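Long-range contacts in uncharacterized ACR, COG1565 superfamily (Burkholderia thailandensis, PDB 4F3N), which is of unknown function but probably acts as an S-adenosylmethionine-dependent methyltransferase, perhaps one that methylates protein arginines: residues E273-A278 with E305-Q310; F295-G300 with E405-I410; F301-Y306 with H340-A345; A355-Y360 with D427-L432. All blocks are in the same frame, centred on the assembly; numbering follows the deposited sequence.

Interaction 1. Residues E273-A278 with E305-Q310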
loop_
_atom_site.group_PDB
_atom_site.type_symbol
_atom_site.label_atom_id
_atom_site.label_comp_id
_atom_site.label_asym_id
_atom_site.label_seq_id
_atom_site.Cartn_x
_atom_site.Cartn_y
_atom_site.Cartn_z
ATOM N N GLU A 273 13.791 3.093 6.894
ATOM C CA GLU A 273 13.017 3.942 5.993
ATOM C C GLU A 273 12.211 4.916 6.792
ATOM O O GLU A 273 11.744 4.576 7.890
ATOM C CB GLU A 273 12.006 3.113 5.190
ATOM C CG GLU A 273 12.577 2.007 4.356
ATOM C CD GLU A 273 12.915 0.782 5.176
ATOM O OE1 GLU A 273 12.201 0.531 6.178
ATOM O OE2 GLU A 273 13.890 0.079 4.835
ATOM N N THR A 274 12.060 6.128 6.247
ATOM C CA THR A 274 11.005 7.035 6.624
ATOM C C THR A 274 9.935 7.132 5.503
ATOM O O THR A 274 10.206 6.866 4.319
ATOM C CB THR A 274 11.525 8.430 7.024
ATOM O OG1 THR A 274 12.106 9.076 5.892
ATOM C CG2 THR A 274 12.593 8.306 8.134
ATOM N N HIS A 275 8.726 7.505 5.921
ATOM C CA HIS A 275 7.503 7.420 5.103
ATOM C C HIS A 275 6.782 8.723 4.929
ATOM O O HIS A 275 5.546 8.781 5.040
ATOM C CB HIS A 275 6.553 6.374 5.694
ATOM C CG HIS A 275 7.233 5.083 6.007
ATOM N ND1 HIS A 275 7.848 4.882 7.171
ATOM C CD2 HIS A 275 7.338 3.923 5.293
ATOM C CE1 HIS A 275 8.368 3.658 7.181
ATOM N NE2 HIS A 275 8.065 3.072 6.026
ATOM N N ASP A 276 7.531 9.800 4.662
ATOM C CA ASP A 276 6.924 11.141 4.506
ATOM C C ASP A 276 5.811 11.137 3.442
ATOM O O ASP A 276 4.768 11.786 3.648
ATOM C CB ASP A 276 7.953 12.232 4.171
ATOM C CG ASP A 276 8.932 12.506 5.310
ATOM O OD1 ASP A 276 8.539 12.499 6.471
ATOM O OD2 ASP A 276 10.103 12.766 5.041
ATOM N N ALA A 277 6.006 10.425 2.328
ATOM C CA ALA A 277 5.037 10.484 1.230
ATOM C C ALA A 277 3.734 9.822 1.631
ATOM O O ALA A 277 2.656 10.315 1.322
ATOM C CB ALA A 277 5.577 9.852 -0.045
ATOM N N ALA A 278 3.837 8.685 2.285
ATOM C CA ALA A 278 2.634 8.009 2.801
ATOM C C ALA A 278 1.894 8.811 3.842
ATOM O O ALA A 278 0.650 8.842 3.872
ATOM C CB ALA A 278 2.987 6.613 3.333
ATOM N N GLU A 305 7.878 -1.784 16.942
ATOM C CA GLU A 305 8.244 -2.960 16.212
ATOM C C GLU A 305 8.923 -2.661 14.883
ATOM O O GLU A 305 9.831 -3.392 14.423
ATOM C CB GLU A 305 6.976 -3.754 15.987
ATOM C CG GLU A 305 7.156 -5.071 15.279
ATOM C CD GLU A 305 5.969 -5.996 15.503
ATOM O OE1 GLU A 305 4.953 -5.549 16.107
ATOM O OE2 GLU A 305 6.061 -7.167 15.077
ATOM N N TYR A 306 8.432 -1.632 14.209
ATOM C CA TYR A 306 9.020 -1.255 12.913
ATOM C C TYR A 306 10.510 -0.921 13.102
ATOM O O TYR A 306 11.352 -1.391 12.346
ATOM C CB TYR A 306 8.287 -0.060 12.299
ATOM C CG TYR A 306 8.665 0.182 10.851
ATOM C CD1 TYR A 306 9.857 0.780 10.510
ATOM C CD2 TYR A 306 7.819 -0.203 9.833
ATOM C CE1 TYR A 306 10.227 0.969 9.182
ATOM C CE2 TYR A 306 8.155 0.017 8.510
ATOM C CZ TYR A 306 9.362 0.584 8.195
ATOM O OH TYR A 306 9.688 0.773 6.888
ATOM N N TYR A 307 10.794 -0.126 14.118
ATOM C CA TYR A 307 12.155 0.382 14.397
ATOM C C TYR A 307 12.789 -0.378 15.550
ATOM O O TYR A 307 13.573 0.167 16.316
ATOM C CB TYR A 307 12.101 1.883 14.665
ATOM C CG TYR A 307 11.643 2.703 13.476
ATOM C CD1 TYR A 307 12.364 2.715 12.296
ATOM C CD2 TYR A 307 10.512 3.488 13.543
ATOM C CE1 TYR A 307 11.943 3.479 11.219
ATOM C CE2 TYR A 307 10.096 4.248 12.481
ATOM C CZ TYR A 307 10.818 4.246 11.302
ATOM O OH TYR A 307 10.383 4.983 10.215
ATOM N N HIS A 308 12.475 -1.658 15.649
ATOM C CA HIS A 308 13.070 -2.520 16.647
ATOM C C HIS A 308 14.582 -2.555 16.485
ATOM O O HIS A 308 15.115 -2.511 15.346
ATOM C CB HIS A 308 12.518 -3.923 16.474
ATOM C CG HIS A 308 12.725 -4.801 17.664
ATOM N ND1 HIS A 308 13.865 -5.483 17.871
ATOM C CD2 HIS A 308 11.895 -5.082 18.742
ATOM C CE1 HIS A 308 13.760 -6.182 19.022
ATOM N NE2 HIS A 308 12.557 -5.930 19.552
ATOM N N ARG A 309 15.285 -2.676 17.622
ATOM C CA ARG A 309 16.759 -2.729 17.652
ATOM C C ARG A 309 17.318 -3.757 16.670
ATOM O O ARG A 309 18.350 -3.523 16.037
ATOM C CB ARG A 309 17.259 -3.078 19.086
ATOM N N GLN A 310 16.637 -4.886 16.536
ATOM C CA GLN A 310 17.076 -5.968 15.647
ATOM C C GLN A 310 16.681 -5.829 14.165
ATOM O O GLN A 310 17.161 -6.613 13.350
ATOM C CB GLN A 310 16.576 -7.324 16.171
#

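Interaction 2. Residues F295-G300 with E405-I410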
loop_
_atom_site.group_PDB
_atom_site.type_symbol
_atom_site.label_atom_id
_atom_site.label_comp_id
_atom_site.label_asym_id
_atom_site.label_seq_id
_atom_site.Cartn_x
_atom_site.Cartn_y
_atom_site.Cartn_z
ATOM N N PHE A 295 -10.156 2.920 4.831
ATOM C CA PHE A 295 -9.471 1.689 5.222
ATOM C C PHE A 295 -8.176 1.570 4.434
ATOM O O PHE A 295 -8.217 1.678 3.210
ATOM C CB PHE A 295 -10.299 0.466 4.866
ATOM C CG PHE A 295 -11.638 0.360 5.609
ATOM C CD1 PHE A 295 -11.744 -0.414 6.773
ATOM C CD2 PHE A 295 -12.739 1.005 5.131
ATOM C CE1 PHE A 295 -12.957 -0.561 7.441
ATOM C CE2 PHE A 295 -13.949 0.878 5.783
ATOM C CZ PHE A 295 -14.051 0.089 6.928
ATOM N N PHE A 296 -7.059 1.365 5.133
ATOM C CA PHE A 296 -5.779 1.023 4.519
ATOM C C PHE A 296 -5.342 -0.353 4.941
ATOM O O PHE A 296 -5.341 -0.647 6.128
ATOM C CB PHE A 296 -4.720 2.066 4.874
ATOM C CG PHE A 296 -5.077 3.445 4.397
ATOM C CD1 PHE A 296 -4.935 3.805 3.058
ATOM C CD2 PHE A 296 -5.590 4.372 5.277
ATOM C CE1 PHE A 296 -5.255 5.102 2.626
ATOM C CE2 PHE A 296 -5.967 5.638 4.834
ATOM C CZ PHE A 296 -5.786 5.997 3.524
ATOM N N ILE A 297 -5.065 -1.216 3.969
ATOM C CA ILE A 297 -4.649 -2.577 4.187
ATOM C C ILE A 297 -3.224 -2.690 3.688
ATOM O O ILE A 297 -2.948 -2.335 2.526
ATOM C CB ILE A 297 -5.515 -3.571 3.375
ATOM C CG1 ILE A 297 -7.010 -3.334 3.731
ATOM C CG2 ILE A 297 -5.106 -5.033 3.689
ATOM C CD1 ILE A 297 -7.833 -2.846 2.560
ATOM N N ASP A 298 -2.321 -3.141 4.540
ATOM C CA ASP A 298 -0.925 -3.245 4.120
ATOM C C ASP A 298 -0.099 -3.990 5.132
ATOM O O ASP A 298 -0.476 -4.157 6.301
ATOM C CB ASP A 298 -0.341 -1.844 3.886
ATOM C CG ASP A 298 0.415 -1.698 2.598
ATOM O OD1 ASP A 298 1.155 -2.649 2.193
ATOM O OD2 ASP A 298 0.276 -0.621 1.964
ATOM N N TYR A 299 1.060 -4.425 4.668
ATOM C CA TYR A 299 2.040 -5.045 5.550
ATOM C C TYR A 299 2.891 -4.015 6.273
ATOM O O TYR A 299 3.314 -2.982 5.714
ATOM C CB TYR A 299 2.877 -6.043 4.769
ATOM C CG TYR A 299 3.389 -5.569 3.406
ATOM C CD1 TYR A 299 2.654 -5.806 2.226
ATOM C CD2 TYR A 299 4.594 -4.902 3.292
ATOM C CE1 TYR A 299 3.131 -5.418 0.985
ATOM C CE2 TYR A 299 5.069 -4.478 2.033
ATOM C CZ TYR A 299 4.335 -4.749 0.897
ATOM O OH TYR A 299 4.790 -4.338 -0.338
ATOM N N GLY A 300 3.078 -4.250 7.546
ATOM C CA GLY A 300 3.837 -3.345 8.398
ATOM C C GLY A 300 3.534 -3.478 9.872
ATOM O O GLY A 300 2.982 -4.500 10.297
ATOM N N GLU A 405 -0.927 -12.130 10.029
ATOM C CA GLU A 405 -0.331 -11.266 11.041
ATOM C C GLU A 405 0.440 -10.090 10.443
ATOM O O GLU A 405 0.349 -8.985 10.958
ATOM C CB GLU A 405 0.557 -12.061 11.996
ATOM C CG GLU A 405 1.299 -11.235 13.025
ATOM C CD GLU A 405 0.448 -10.445 13.992
ATOM O OE1 GLU A 405 -0.667 -10.929 14.343
ATOM O OE2 GLU A 405 0.902 -9.317 14.398
ATOM N N LEU A 406 1.236 -10.368 9.410
ATOM C CA LEU A 406 2.064 -9.365 8.786
ATOM C C LEU A 406 1.209 -8.230 8.203
ATOM O O LEU A 406 1.565 -7.058 8.355
ATOM C CB LEU A 406 2.876 -9.991 7.650
ATOM C CG LEU A 406 3.708 -8.980 6.915
ATOM C CD1 LEU A 406 4.727 -8.236 7.779
ATOM C CD2 LEU A 406 4.316 -9.760 5.757
ATOM N N PHE A 407 0.114 -8.579 7.534
ATOM C CA PHE A 407 -0.797 -7.578 6.994
ATOM C C PHE A 407 -1.678 -7.023 8.116
ATOM O O PHE A 407 -2.060 -7.781 9.014
ATOM C CB PHE A 407 -1.653 -8.179 5.911
ATOM C CG PHE A 407 -0.941 -8.284 4.563
ATOM C CD1 PHE A 407 0.173 -9.126 4.407
ATOM C CD2 PHE A 407 -1.379 -7.541 3.459
ATOM C CE1 PHE A 407 0.801 -9.231 3.199
ATOM C CE2 PHE A 407 -0.717 -7.634 2.246
ATOM C CZ PHE A 407 0.389 -8.458 2.127
ATOM N N LYS A 408 -1.922 -5.708 8.075
ATOM C CA LYS A 408 -2.697 -4.985 9.068
ATOM C C LYS A 408 -3.777 -4.216 8.349
ATOM O O LYS A 408 -3.681 -3.949 7.144
ATOM C CB LYS A 408 -1.851 -3.977 9.870
ATOM C CG LYS A 408 -0.533 -4.525 10.417
ATOM C CD LYS A 408 -0.765 -5.634 11.461
ATOM C CE LYS A 408 0.531 -5.988 12.218
ATOM N NZ LYS A 408 1.549 -6.669 11.351
ATOM N N VAL A 409 -4.844 -3.908 9.085
ATOM C CA VAL A 409 -5.841 -2.964 8.611
ATOM C C VAL A 409 -5.925 -1.815 9.598
ATOM O O VAL A 409 -6.122 -2.051 10.799
ATOM C CB VAL A 409 -7.221 -3.615 8.499
ATOM C CG1 VAL A 409 -8.192 -2.626 7.911
ATOM C CG2 VAL A 409 -7.159 -4.904 7.605
ATOM N N ILE A 410 -5.810 -0.590 9.076
ATOM C CA ILE A 410 -6.071 0.630 9.853
ATOM C C ILE A 410 -7.223 1.392 9.172
ATOM O O ILE A 410 -7.337 1.386 7.955
ATOM C CB ILE A 410 -4.794 1.500 10.021
ATOM C CG1 ILE A 410 -4.983 2.550 11.114
ATOM C CG2 ILE A 410 -4.365 2.176 8.696
ATOM C CD1 ILE A 410 -3.630 3.056 11.658
#

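Interaction 3. Residues F301-Y306 with H340-A345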
loop_
_atom_site.group_PDB
_atom_site.type_symbol
_atom_site.label_atom_id
_atom_site.label_comp_id
_atom_site.label_asym_id
_atom_site.label_seq_id
_atom_site.Cartn_x
_atom_site.Cartn_y
_atom_site.Cartn_z
ATOM N N PHE A 301 3.951 -2.486 10.663
ATOM C CA PHE A 301 3.964 -2.634 12.115
ATOM C C PHE A 301 3.873 -1.262 12.743
ATOM O O PHE A 301 4.196 -0.254 12.112
ATOM C CB PHE A 301 5.292 -3.284 12.650
ATOM C CG PHE A 301 5.890 -4.369 11.779
ATOM C CD1 PHE A 301 5.514 -5.681 11.948
ATOM C CD2 PHE A 301 6.901 -4.085 10.862
ATOM C CE1 PHE A 301 6.041 -6.683 11.156
ATOM C CE2 PHE A 301 7.437 -5.084 10.046
ATOM C CZ PHE A 301 7.014 -6.393 10.212
ATOM N N PRO A 302 3.451 -1.193 13.993
ATOM C CA PRO A 302 3.604 0.051 14.736
ATOM C C PRO A 302 5.078 0.384 14.961
ATOM O O PRO A 302 5.940 -0.439 14.739
ATOM C CB PRO A 302 2.953 -0.251 16.065
ATOM C CG PRO A 302 2.157 -1.528 15.839
ATOM C CD PRO A 302 2.901 -2.280 14.809
ATOM N N SER A 303 5.329 1.585 15.425
ATOM C CA SER A 303 6.683 2.135 15.372
ATOM C C SER A 303 7.683 1.329 16.209
ATOM O O SER A 303 8.815 1.119 15.757
ATOM C CB SER A 303 6.711 3.604 15.783
ATOM O OG SER A 303 6.138 3.784 17.072
ATOM N N HIS A 304 7.280 0.890 17.414
ATOM C CA HIS A 304 8.179 0.141 18.326
ATOM C C HIS A 304 8.738 -1.095 17.675
ATOM O O HIS A 304 9.934 -1.428 17.806
ATOM C CB HIS A 304 7.417 -0.243 19.597
ATOM N N GLU A 305 7.878 -1.784 16.942
ATOM C CA GLU A 305 8.244 -2.960 16.212
ATOM C C GLU A 305 8.923 -2.661 14.883
ATOM O O GLU A 305 9.831 -3.392 14.423
ATOM C CB GLU A 305 6.976 -3.754 15.987
ATOM C CG GLU A 305 7.156 -5.071 15.279
ATOM C CD GLU A 305 5.969 -5.996 15.503
ATOM O OE1 GLU A 305 4.953 -5.549 16.107
ATOM O OE2 GLU A 305 6.061 -7.167 15.077
ATOM N N TYR A 306 8.432 -1.632 14.209
ATOM C CA TYR A 306 9.020 -1.255 12.913
ATOM C C TYR A 306 10.510 -0.921 13.102
ATOM O O TYR A 306 11.352 -1.391 12.346
ATOM C CB TYR A 306 8.287 -0.060 12.299
ATOM C CG TYR A 306 8.665 0.182 10.851
ATOM C CD1 TYR A 306 9.857 0.780 10.510
ATOM C CD2 TYR A 306 7.819 -0.203 9.833
ATOM C CE1 TYR A 306 10.227 0.969 9.182
ATOM C CE2 TYR A 306 8.155 0.017 8.510
ATOM C CZ TYR A 306 9.362 0.584 8.195
ATOM O OH TYR A 306 9.688 0.773 6.888
ATOM N N HIS A 340 7.724 -1.746 4.032
ATOM C CA HIS A 340 6.582 -1.976 4.929
ATOM C C HIS A 340 6.070 -0.662 5.450
ATOM O O HIS A 340 6.745 0.368 5.366
ATOM C CB HIS A 340 7.018 -2.840 6.084
ATOM C CG HIS A 340 7.229 -4.289 5.742
ATOM N ND1 HIS A 340 7.797 -4.729 4.556
ATOM C CD2 HIS A 340 6.953 -5.423 6.483
ATOM C CE1 HIS A 340 7.832 -6.073 4.563
ATOM N NE2 HIS A 340 7.333 -6.502 5.740
ATOM N N VAL A 341 4.851 -0.655 5.966
ATOM C CA VAL A 341 4.238 0.523 6.463
ATOM C C VAL A 341 4.462 0.672 7.955
ATOM O O VAL A 341 4.379 -0.309 8.720
ATOM C CB VAL A 341 2.722 0.467 6.130
ATOM C CG1 VAL A 341 1.963 1.601 6.785
ATOM C CG2 VAL A 341 2.546 0.438 4.627
ATOM N N GLU A 342 4.715 1.905 8.382
ATOM C CA GLU A 342 4.927 2.205 9.801
ATOM C C GLU A 342 3.640 2.819 10.315
ATOM O O GLU A 342 3.330 3.989 10.053
ATOM C CB GLU A 342 6.167 3.088 9.959
ATOM C CG GLU A 342 6.663 3.173 11.390
ATOM C CD GLU A 342 5.930 4.212 12.169
ATOM O OE1 GLU A 342 6.368 5.369 12.120
ATOM O OE2 GLU A 342 4.926 3.881 12.814
ATOM N N PHE A 343 2.826 1.987 10.979
ATOM C CA PHE A 343 1.433 2.347 11.256
ATOM C C PHE A 343 1.223 3.413 12.322
ATOM O O PHE A 343 0.156 4.039 12.335
ATOM C CB PHE A 343 0.585 1.099 11.545
ATOM C CG PHE A 343 0.203 0.348 10.317
ATOM C CD1 PHE A 343 -0.846 0.773 9.538
ATOM C CD2 PHE A 343 0.900 -0.759 9.919
ATOM C CE1 PHE A 343 -1.187 0.099 8.395
ATOM C CE2 PHE A 343 0.567 -1.474 8.802
ATOM C CZ PHE A 343 -0.506 -1.036 8.010
ATOM N N SER A 344 2.201 3.649 13.203
ATOM C CA SER A 344 2.050 4.719 14.207
ATOM C C SER A 344 2.026 6.104 13.548
ATOM O O SER A 344 1.172 6.927 13.849
ATOM C CB SER A 344 3.158 4.644 15.261
ATOM O OG SER A 344 3.126 3.379 15.890
ATOM N N ALA A 345 2.930 6.316 12.622
ATOM C CA ALA A 345 2.983 7.531 11.831
ATOM C C ALA A 345 1.724 7.678 10.976
ATOM O O ALA A 345 1.235 8.794 10.827
ATOM C CB ALA A 345 4.204 7.522 10.944
#

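Interaction 4. Residues A355-Y360 with D427-L432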
loop_
_atom_site.group_PDB
_atom_site.type_symbol
_atom_site.label_atom_id
_atom_site.label_comp_id
_atom_site.label_asym_id
_atom_site.label_seq_id
_atom_site.Cartn_x
_atom_site.Cartn_y
_atom_site.Cartn_z
ATOM N N ALA A 355 -9.538 13.369 11.682
ATOM C CA ALA A 355 -10.372 12.153 11.610
ATOM C C ALA A 355 -10.214 11.378 12.916
ATOM O O ALA A 355 -9.261 11.533 13.641
ATOM C CB ALA A 355 -9.994 11.253 10.404
ATOM N N ASP A 356 -11.222 10.575 13.222
ATOM C CA ASP A 356 -11.172 9.598 14.277
ATOM C C ASP A 356 -10.446 8.354 13.818
ATOM O O ASP A 356 -10.534 7.978 12.642
ATOM C CB ASP A 356 -12.610 9.229 14.650
ATOM C CG ASP A 356 -13.433 10.462 15.099
ATOM O OD1 ASP A 356 -12.858 11.277 15.855
ATOM O OD2 ASP A 356 -14.594 10.637 14.647
ATOM N N LEU A 357 -9.783 7.676 14.753
ATOM C CA LEU A 357 -9.273 6.334 14.489
ATOM C C LEU A 357 -10.414 5.381 14.735
ATOM O O LEU A 357 -10.912 5.277 15.834
ATOM C CB LEU A 357 -8.114 5.982 15.387
ATOM C CG LEU A 357 -7.519 4.575 15.257
ATOM C CD1 LEU A 357 -6.803 4.466 13.930
ATOM C CD2 LEU A 357 -6.551 4.320 16.416
ATOM N N LEU A 358 -10.838 4.707 13.683
ATOM C CA LEU A 358 -11.932 3.742 13.718
ATOM C C LEU A 358 -11.451 2.365 14.158
ATOM O O LEU A 358 -12.172 1.667 14.842
ATOM C CB LEU A 358 -12.595 3.678 12.327
ATOM C CG LEU A 358 -13.840 2.845 12.214
ATOM C CD1 LEU A 358 -14.935 3.337 13.167
ATOM C CD2 LEU A 358 -14.271 2.798 10.729
ATOM N N GLY A 359 -10.219 1.981 13.815
ATOM C CA GLY A 359 -9.617 0.771 14.340
ATOM C C GLY A 359 -8.246 0.515 13.765
ATOM O O GLY A 359 -7.865 1.153 12.788
ATOM N N TYR A 360 -7.545 -0.449 14.358
ATOM C CA TYR A 360 -6.219 -0.944 13.931
ATOM C C TYR A 360 -6.070 -2.377 14.452
ATOM O O TYR A 360 -6.141 -2.598 15.654
ATOM C CB TYR A 360 -5.062 -0.054 14.430
ATOM C CG TYR A 360 -3.764 -0.713 14.251
ATOM C CD1 TYR A 360 -3.217 -0.840 12.992
ATOM C CD2 TYR A 360 -3.129 -1.325 15.299
ATOM C CE1 TYR A 360 -2.046 -1.534 12.796
ATOM C CE2 TYR A 360 -1.960 -2.012 15.112
ATOM C CZ TYR A 360 -1.421 -2.111 13.855
ATOM O OH TYR A 360 -0.276 -2.817 13.617
ATOM N N ASP A 427 -8.946 -5.399 18.930
ATOM C CA ASP A 427 -8.360 -4.146 18.406
ATOM C C ASP A 427 -7.003 -3.827 19.075
ATOM O O ASP A 427 -6.794 -4.093 20.268
ATOM C CB ASP A 427 -9.349 -3.012 18.535
ATOM C CG ASP A 427 -8.871 -1.763 17.863
ATOM O OD1 ASP A 427 -9.197 -1.564 16.670
ATOM O OD2 ASP A 427 -8.164 -1.022 18.534
ATOM N N ARG A 428 -6.059 -3.297 18.287
ATOM C CA ARG A 428 -4.702 -3.067 18.737
ATOM C C ARG A 428 -4.303 -1.583 18.801
ATOM O O ARG A 428 -3.126 -1.297 18.867
ATOM C CB ARG A 428 -3.721 -3.771 17.832
ATOM C CG ARG A 428 -3.945 -5.252 17.707
ATOM C CD ARG A 428 -2.895 -5.847 16.827
ATOM N NE ARG A 428 -3.033 -7.296 16.717
ATOM C CZ ARG A 428 -2.151 -8.079 16.091
ATOM N NH1 ARG A 428 -1.149 -7.569 15.426
ATOM N NH2 ARG A 428 -2.312 -9.390 16.070
ATOM N N SER A 429 -5.282 -0.683 18.746
ATOM C CA SER A 429 -5.046 0.760 18.628
ATOM C C SER A 429 -4.170 1.265 19.761
ATOM O O SER A 429 -3.374 2.184 19.578
ATOM C CB SER A 429 -6.353 1.549 18.589
ATOM O OG SER A 429 -7.135 1.307 17.435
ATOM N N HIS A 430 -4.285 0.623 20.923
ATOM C CA HIS A 430 -3.547 1.032 22.103
ATOM C C HIS A 430 -2.058 0.783 22.005
ATOM O O HIS A 430 -1.280 1.397 22.758
ATOM C CB HIS A 430 -4.176 0.400 23.356
ATOM C CG HIS A 430 -4.300 -1.102 23.273
ATOM N ND1 HIS A 430 -5.167 -1.725 22.413
ATOM C CD2 HIS A 430 -3.606 -2.123 23.950
ATOM C CE1 HIS A 430 -5.037 -3.068 22.559
ATOM N NE2 HIS A 430 -4.082 -3.306 23.496
ATOM N N THR A 431 -1.627 -0.068 21.054
ATOM C CA THR A 431 -0.228 -0.335 20.785
ATOM C C THR A 431 0.451 0.620 19.778
ATOM O O THR A 431 1.645 0.518 19.515
ATOM C CB THR A 431 -0.049 -1.793 20.312
ATOM O OG1 THR A 431 -0.533 -1.943 18.963
ATOM C CG2 THR A 431 -0.851 -2.744 21.251
ATOM N N LEU A 432 -0.319 1.533 19.199
ATOM C CA LEU A 432 0.212 2.452 18.166
ATOM C C LEU A 432 1.076 3.536 18.824
ATOM O O LEU A 432 2.007 4.079 18.220
ATOM C CB LEU A 432 -0.949 3.063 17.373
ATOM C CG LEU A 432 -1.666 2.110 16.394
ATOM C CD1 LEU A 432 -3.011 2.637 15.910
ATOM C CD2 LEU A 432 -0.775 1.785 15.184
ATOM O OXT LEU A 432 0.839 3.820 19.998
HETATM O O HOH W 1 0.304 -4.809 15.434
#

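Interaction 1. Residues E273-A278 with E305-Q310
Tyr306 and Glu273 meet through their polar ends. The Tyr306 hydroxyl donates a hydrogen bond to Glu273 OE1, with OH and OE1 2.6 Å apart. The phenol comes to the anti side of the carboxylate, 22° out of its plane. The chain of Glu273 is bent at chi2 (79°), which brings its acid end round to the hydroxyl. Its other oxygen, OE2, accepts from the backbone N atoms of Thr315 and Leu316, so the carboxylate is gripped at both oxygens. His275 turns its ring edge to the face of Tyr306, in an offset edge-to-face pair with planes at 87°. Its NE2 also makes a weak bond of 2.9 Å to Tyr306 OH. The contact joins two parts of the fold. Strand 271-274 of the five-stranded antiparallel sheet runs into helix 276-288, with His275 as the N-cap residue between them. Tyr306 ends the short helix 303-306, which follows a strand of a different sheet. The next residue, Tyr307, leaves the helical conformation and sends its hydroxyl to the backbone. Tyr307 OH donates to Glu273 O at 2.7 Å, in the carbonyl plane. Tyr306 CD1 lies over the centre of the Tyr307 ring, 3.5 Å above its plane.

Interaction 2. Residues F295-G300 with E405-I410
Strands 295-298 and 407-410 run antiparallel, at 170° and 4.8 Å between their axes, and Phe296 with Ile410 and Asp298 with Lys408 form the hydrogen-bonded pairs. They are neighbours in the seven-stranded mixed sheet, where the antiparallel strand 407-414 lies between 293-298 and 356-362, as in the Rossmann-like fold of class I methyltransferases. Ile297 and Val409 lie side by side on one face of the sheet, with Ile297 CG1 4.2 Å from Val409 CG2. Tyr299 and Phe407 follow on the same face. The edge of Tyr299 points to the face of Phe407, with planes at 67° and Tyr299 CD1 3.5 Å from Phe407 CZ. Tyr299 CB also sits over the Phe407 face in a CH-pi contact. This face is close to the cofactor site. Ile297 and Phe407 have side chains about 4 Å from those of Asn214 and Thr113, respectively, both of which bind S-adenosylhomocysteine in another structure of this protein. On the opposite face, Phe296 CB meets Ile410 CG2 at 3.8 Å. Lys408, bent at chi2 and chi4, curls its ammonium back onto three backbone carbonyls. Lys408 NZ bonds to Glu405 O at 2.6 Å and, from above the carbonyl plane, to Leu406 O at 3.0 Å. Gly300 N also donates to Leu406 O, from the opposite face of its plane. The third carbonyl, Gly300 O, is met by Lys408 NZ almost head-on at 2.8 Å.

Interaction 3. Residues F301-Y306 with H340-A345
Glu342 lays its aliphatic stem over one face of the Tyr306 ring. Its CB is 3.7 Å above the ring plane and offset toward the rim, a CH-pi contact. Its CG comes 3.6 Å from Tyr306 CG. The carboxylate is turned 66° from the ring plane. The carbonyls of His340 and Val341 lie at the edge of the same ring. The Tyr306 hydroxyl itself is bound chiefly by Glu273. Phe301 and His340 are nearly parallel, with planes at 22°, but are slid apart. Their closest atoms are Phe301 CE2 and His340 CD2, 3.6 Å apart. The backbones pair in a parallel bridge between Phe301 and Glu342. Phe301 N donates to Val341 O at 2.9 Å, and Phe343 N to Phe301 O at 2.9 Å. This places strand 300-301 beside 336-342, at one edge of the four-stranded mixed sheet. Both segments then enter helices, with Pro302 and Glu342 as N-cap residues. Glu342 is bent at chi2 (-84°), and its OE2 caps helix 343-352 by accepting from Ala345 N at 3.2 Å and, weakly, from Ser344 N. Ser344 OG reaches across to the other helix start and accepts from Ser303 N at 2.9 Å. The same Ser344 oxygen also bonds to the C-terminal Leu432 O.

Interaction 4. Residues A355-Y360 with D427-L432
The Tyr360 ring carries Leu432 on one face. Leu432 CD2 stands over the ring centre, 3.8 Å above the plane, in a CH-pi contact. The backbone of Arg428 and Ser429 lies at the edge of the ring, near its plane. Leu432 CD1 meets Tyr360 CB at 3.7 Å and also packs on Leu357 CD2. Chi1 of 168° sets the Tyr360 ring away from its own backbone N, where it lies across the side chains of Arg428 and Leu432. Its hydroxyl shares a water with Arg428 NH1. The ring and guanidinium planes are 68° apart, and Arg428 NH2 forms a salt bridge with Glu405. Both backbone polar atoms of Tyr360 are bonded to the tail. Tyr360 N donates to Asp427 OD1 at 3.1 Å, on the syn side of the carboxylate and tilted out of its plane. Arg428 N donates to Tyr360 O at 2.7 Å. The other carboxylate oxygen, Asp427 OD2, accepts from Ser429 OG on its syn lone pair at 2.8 Å. Ser429 N comes to it from above the carboxylate plane, forming an Asx turn that leads into the 3-10 segment 429-431. The Tyr360 bonds and Leu432 packing fasten the C-terminal tail to edge strand 356-362 of the seven-stranded sheet, just after the classic beta bulge of Leu358 and Gly359 opposite Ala411.

Overall arrangement
Interactions 1, 2 and 3 are buried, while interaction 4 is partly buried and lies farthest from the chain centre. Interaction 2 is regular strand pairing inside the large sheet, nearest the cofactor residues. Interaction 4 fastens the C-terminal tail to the edge of that sheet, and a salt bridge between Glu405 and Arg428 joins the two. Interaction 3 is nested within the loop that interaction 2 closes; the two are joined by a probable hydrogen bond from Val341 N to Tyr299 O. Interactions 1 and 3 share helix 303-306 and use different parts of Tyr306: mainly its hydroxyl in the first, its ring in the second. Polar side-chain ends dominate interaction 1, whereas interaction 3 combines backbone pairing, packing and helix capping.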